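Local structure of citrate synthase (Pyrobaculum aerophilum, 2IBP) at residues A147-M158 against L233-I241. The protein probably catalyses the condensation of oxaloacetate with acetyl-CoA and water to citrate and CoA, a step of the tricarboxylic acid cycle. Sequence-based numbering, arbitrary orientation.
Sequences AYRIAEKLVAKM and LYSSVAAAI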
# COMPACT_ATOMS: atom_id res chain seq x y z
N ALA A 147 -3.16 -1.05 -19.76
CA ALA A 147 -3.63 -1.30 -18.39
C ALA A 147 -4.33 -2.67 -18.30
O ALA A 147 -4.12 -3.42 -17.36
CB ALA A 147 -4.56 -0.18 -17.92
N TYR A 148 -5.16 -3.00 -19.29
CA TYR A 148 -5.86 -4.29 -19.25
C TYR A 148 -4.90 -5.44 -19.48
O TYR A 148 -5.03 -6.52 -18.87
CB TYR A 148 -7.04 -4.29 -20.23
CG TYR A 148 -8.24 -3.58 -19.64
CD1 TYR A 148 -8.32 -2.20 -19.61
CD2 TYR A 148 -9.23 -4.30 -18.99
CE1 TYR A 148 -9.39 -1.55 -19.01
CE2 TYR A 148 -10.32 -3.68 -18.40
CZ TYR A 148 -10.39 -2.30 -18.40
OH TYR A 148 -11.48 -1.68 -17.81
N ARG A 149 -3.92 -5.24 -20.35
CA ARG A 149 -2.89 -6.25 -20.58
C ARG A 149 -2.16 -6.53 -19.25
O ARG A 149 -1.93 -7.68 -18.88
CB ARG A 149 -1.89 -5.76 -21.64
CG ARG A 149 -1.08 -6.82 -22.36
CD ARG A 149 -0.21 -6.19 -23.48
NE ARG A 149 -0.99 -5.29 -24.33
CZ ARG A 149 -0.47 -4.38 -25.15
NH1 ARG A 149 0.84 -4.20 -25.24
NH2 ARG A 149 -1.28 -3.60 -25.87
N ILE A 150 -1.80 -5.46 -18.55
CA ILE A 150 -1.09 -5.57 -17.27
C ILE A 150 -1.95 -6.26 -16.22
O ILE A 150 -1.46 -7.10 -15.45
CB ILE A 150 -0.60 -4.20 -16.78
CG1 ILE A 150 0.43 -3.65 -17.78
CG2 ILE A 150 -0.01 -4.30 -15.36
CD1 ILE A 150 0.65 -2.14 -17.72
N ALA A 151 -3.22 -5.88 -16.17
CA ALA A 151 -4.18 -6.50 -15.26
C ALA A 151 -4.24 -8.02 -15.51
O ALA A 151 -4.16 -8.82 -14.56
CB ALA A 151 -5.56 -5.87 -15.39
N GLU A 152 -4.32 -8.42 -16.77
CA GLU A 152 -4.31 -9.85 -17.11
C GLU A 152 -3.02 -10.54 -16.64
O GLU A 152 -3.06 -11.63 -16.09
CB GLU A 152 -4.47 -10.04 -18.62
CG GLU A 152 -5.82 -9.66 -19.13
CD GLU A 152 -6.00 -9.94 -20.60
OE1 GLU A 152 -5.06 -10.44 -21.26
OE2 GLU A 152 -7.13 -9.71 -21.08
N LYS A 153 -1.89 -9.88 -16.80
CA LYS A 153 -0.62 -10.44 -16.40
C LYS A 153 -0.60 -10.68 -14.91
O LYS A 153 -0.10 -11.69 -14.45
CB LYS A 153 0.53 -9.54 -16.79
CG LYS A 153 0.82 -9.53 -18.26
CD LYS A 153 1.88 -8.52 -18.55
CE LYS A 153 2.18 -8.41 -20.00
NZ LYS A 153 3.16 -7.29 -20.17
N LEU A 154 -1.08 -9.71 -14.15
CA LEU A 154 -1.11 -9.86 -12.68
C LEU A 154 -1.97 -11.06 -12.23
O LEU A 154 -1.60 -11.82 -11.34
CB LEU A 154 -1.61 -8.56 -12.06
CG LEU A 154 -0.51 -7.50 -11.97
CD1 LEU A 154 -1.03 -6.08 -11.94
CD2 LEU A 154 0.42 -7.75 -10.77
N VAL A 155 -3.11 -11.23 -12.87
CA VAL A 155 -4.00 -12.34 -12.55
C VAL A 155 -3.30 -13.66 -12.95
O VAL A 155 -3.33 -14.65 -12.21
CB VAL A 155 -5.33 -12.17 -13.29
CG1 VAL A 155 -6.21 -13.42 -13.11
CG2 VAL A 155 -6.03 -10.92 -12.80
N ALA A 156 -2.66 -13.67 -14.11
CA ALA A 156 -2.00 -14.88 -14.60
C ALA A 156 -0.78 -15.31 -13.81
O ALA A 156 -0.50 -16.50 -13.69
CB ALA A 156 -1.62 -14.70 -16.07
N LYS A 157 -0.03 -14.33 -13.30
CA LYS A 157 1.24 -14.59 -12.67
C LYS A 157 1.16 -14.94 -11.20
O LYS A 157 2.07 -15.58 -10.67
CB LYS A 157 2.16 -13.39 -12.86
CG LYS A 157 2.52 -13.16 -14.31
CD LYS A 157 3.23 -11.85 -14.53
CE LYS A 157 3.44 -11.63 -16.02
NZ LYS A 157 4.46 -12.54 -16.59
N MET A 158 0.10 -14.50 -10.52
CA MET A 158 0.05 -14.69 -9.07
C MET A 158 0.29 -16.15 -8.65
O MET A 158 1.10 -16.42 -7.77
CB MET A 158 -1.22 -14.13 -8.47
CG MET A 158 -1.11 -13.84 -7.00
SD MET A 158 0.02 -12.46 -6.67
CE MET A 158 -0.81 -11.11 -7.45
N LEU A 233 0.08 -0.52 -11.79
CA LEU A 233 -0.76 -1.63 -11.36
C LEU A 233 -0.05 -2.66 -10.52
O LEU A 233 -0.63 -3.22 -9.58
CB LEU A 233 -1.42 -2.29 -12.56
CG LEU A 233 -2.58 -1.50 -13.14
CD1 LEU A 233 -2.84 -1.86 -14.61
CD2 LEU A 233 -3.82 -1.70 -12.29
N TYR A 234 1.21 -2.96 -10.86
CA TYR A 234 1.95 -3.91 -10.06
C TYR A 234 2.15 -3.35 -8.65
O TYR A 234 1.96 -4.06 -7.67
CB TYR A 234 3.29 -4.21 -10.70
CG TYR A 234 3.24 -5.12 -11.92
CD1 TYR A 234 3.51 -6.48 -11.79
CD2 TYR A 234 3.03 -4.61 -13.19
CE1 TYR A 234 3.55 -7.31 -12.88
CE2 TYR A 234 3.04 -5.46 -14.30
CZ TYR A 234 3.31 -6.80 -14.14
OH TYR A 234 3.36 -7.67 -15.22
N SER A 235 2.56 -2.10 -8.56
CA SER A 235 2.76 -1.49 -7.24
C SER A 235 1.47 -1.44 -6.43
O SER A 235 1.46 -1.68 -5.22
CB SER A 235 3.36 -0.09 -7.41
OG SER A 235 4.66 -0.23 -7.95
N SER A 236 0.35 -1.19 -7.11
CA SER A 236 -0.95 -1.17 -6.43
C SER A 236 -1.28 -2.56 -5.86
O SER A 236 -1.77 -2.70 -4.73
CB SER A 236 -2.02 -0.70 -7.39
OG SER A 236 -1.76 0.65 -7.79
N VAL A 237 -0.99 -3.60 -6.64
CA VAL A 237 -1.22 -4.96 -6.18
C VAL A 237 -0.27 -5.32 -5.04
O VAL A 237 -0.69 -5.93 -4.05
CB VAL A 237 -1.18 -5.98 -7.34
CG1 VAL A 237 -1.15 -7.41 -6.79
CG2 VAL A 237 -2.38 -5.76 -8.23
N ALA A 238 0.99 -4.89 -5.13
CA ALA A 238 1.95 -5.15 -4.07
C ALA A 238 1.43 -4.54 -2.75
O ALA A 238 1.49 -5.17 -1.70
CB ALA A 238 3.33 -4.60 -4.42
N ALA A 239 0.87 -3.33 -2.83
CA ALA A 239 0.29 -2.66 -1.67
C ALA A 239 -0.93 -3.41 -1.13
O ALA A 239 -1.09 -3.54 0.06
CB ALA A 239 -0.08 -1.20 -1.98
N ALA A 240 -1.79 -3.89 -2.03
CA ALA A 240 -2.94 -4.69 -1.62
C ALA A 240 -2.49 -5.93 -0.84
O ALA A 240 -3.05 -6.26 0.21
CB ALA A 240 -3.73 -5.12 -2.84
N ILE A 241 -1.44 -6.58 -1.33
CA ILE A 241 -0.84 -7.75 -0.67
C ILE A 241 -0.30 -7.38 0.70
O ILE A 241 -0.46 -8.11 1.66
CB ILE A 241 0.24 -8.37 -1.56
CG1 ILE A 241 -0.41 -8.96 -2.81
CG2 ILE A 241 1.05 -9.43 -0.81
CD1 ILE A 241 0.58 -9.33 -3.91
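L233 and Y234, neighbours at the start of helix 233-244, are the two knobs that dock this helix on helix 141-169, the two segments crossing at -40°. L233 fills the hollow between A147, I150, A151 and L154, its CD1 coming within 3.4 Å of A147 O. Y234 enters the adjoining hole formed by I150, K153, L154 and K157. Its ring carries L154 CG over one face, a CH-pi contact 4.2 Å from the centroid, while I150 CG2 meets CE2 obliquely at 3.4 Å. With CG1 beside the backbone N of I150 (chi1 -64°), CG2 stands anti to it and lies between the two knobs. Further along, M158 folds at chi2 and chi3 and brings CE tip to tip with V237 CG1 (3.8 Å) and I241 CD1. The ring of Y234 ends among aliphatic lysine carbons, with OH 3.7 Å from K153 CB, and this hydroxyl hydrogen-bonds D124, which also forms a salt bridge with K153, itself paired with D126 as well. Without the ring, as with an alanine at Y234, L154 and I150 would probably face a gap and D124 would lose a hydrogen-bonding partner. Helix-helix packing in this largely helical fold, away from the annotated sites, thus rests on apolar fit, bordered on the Y234 side by the charged group of K153, D124 and D126.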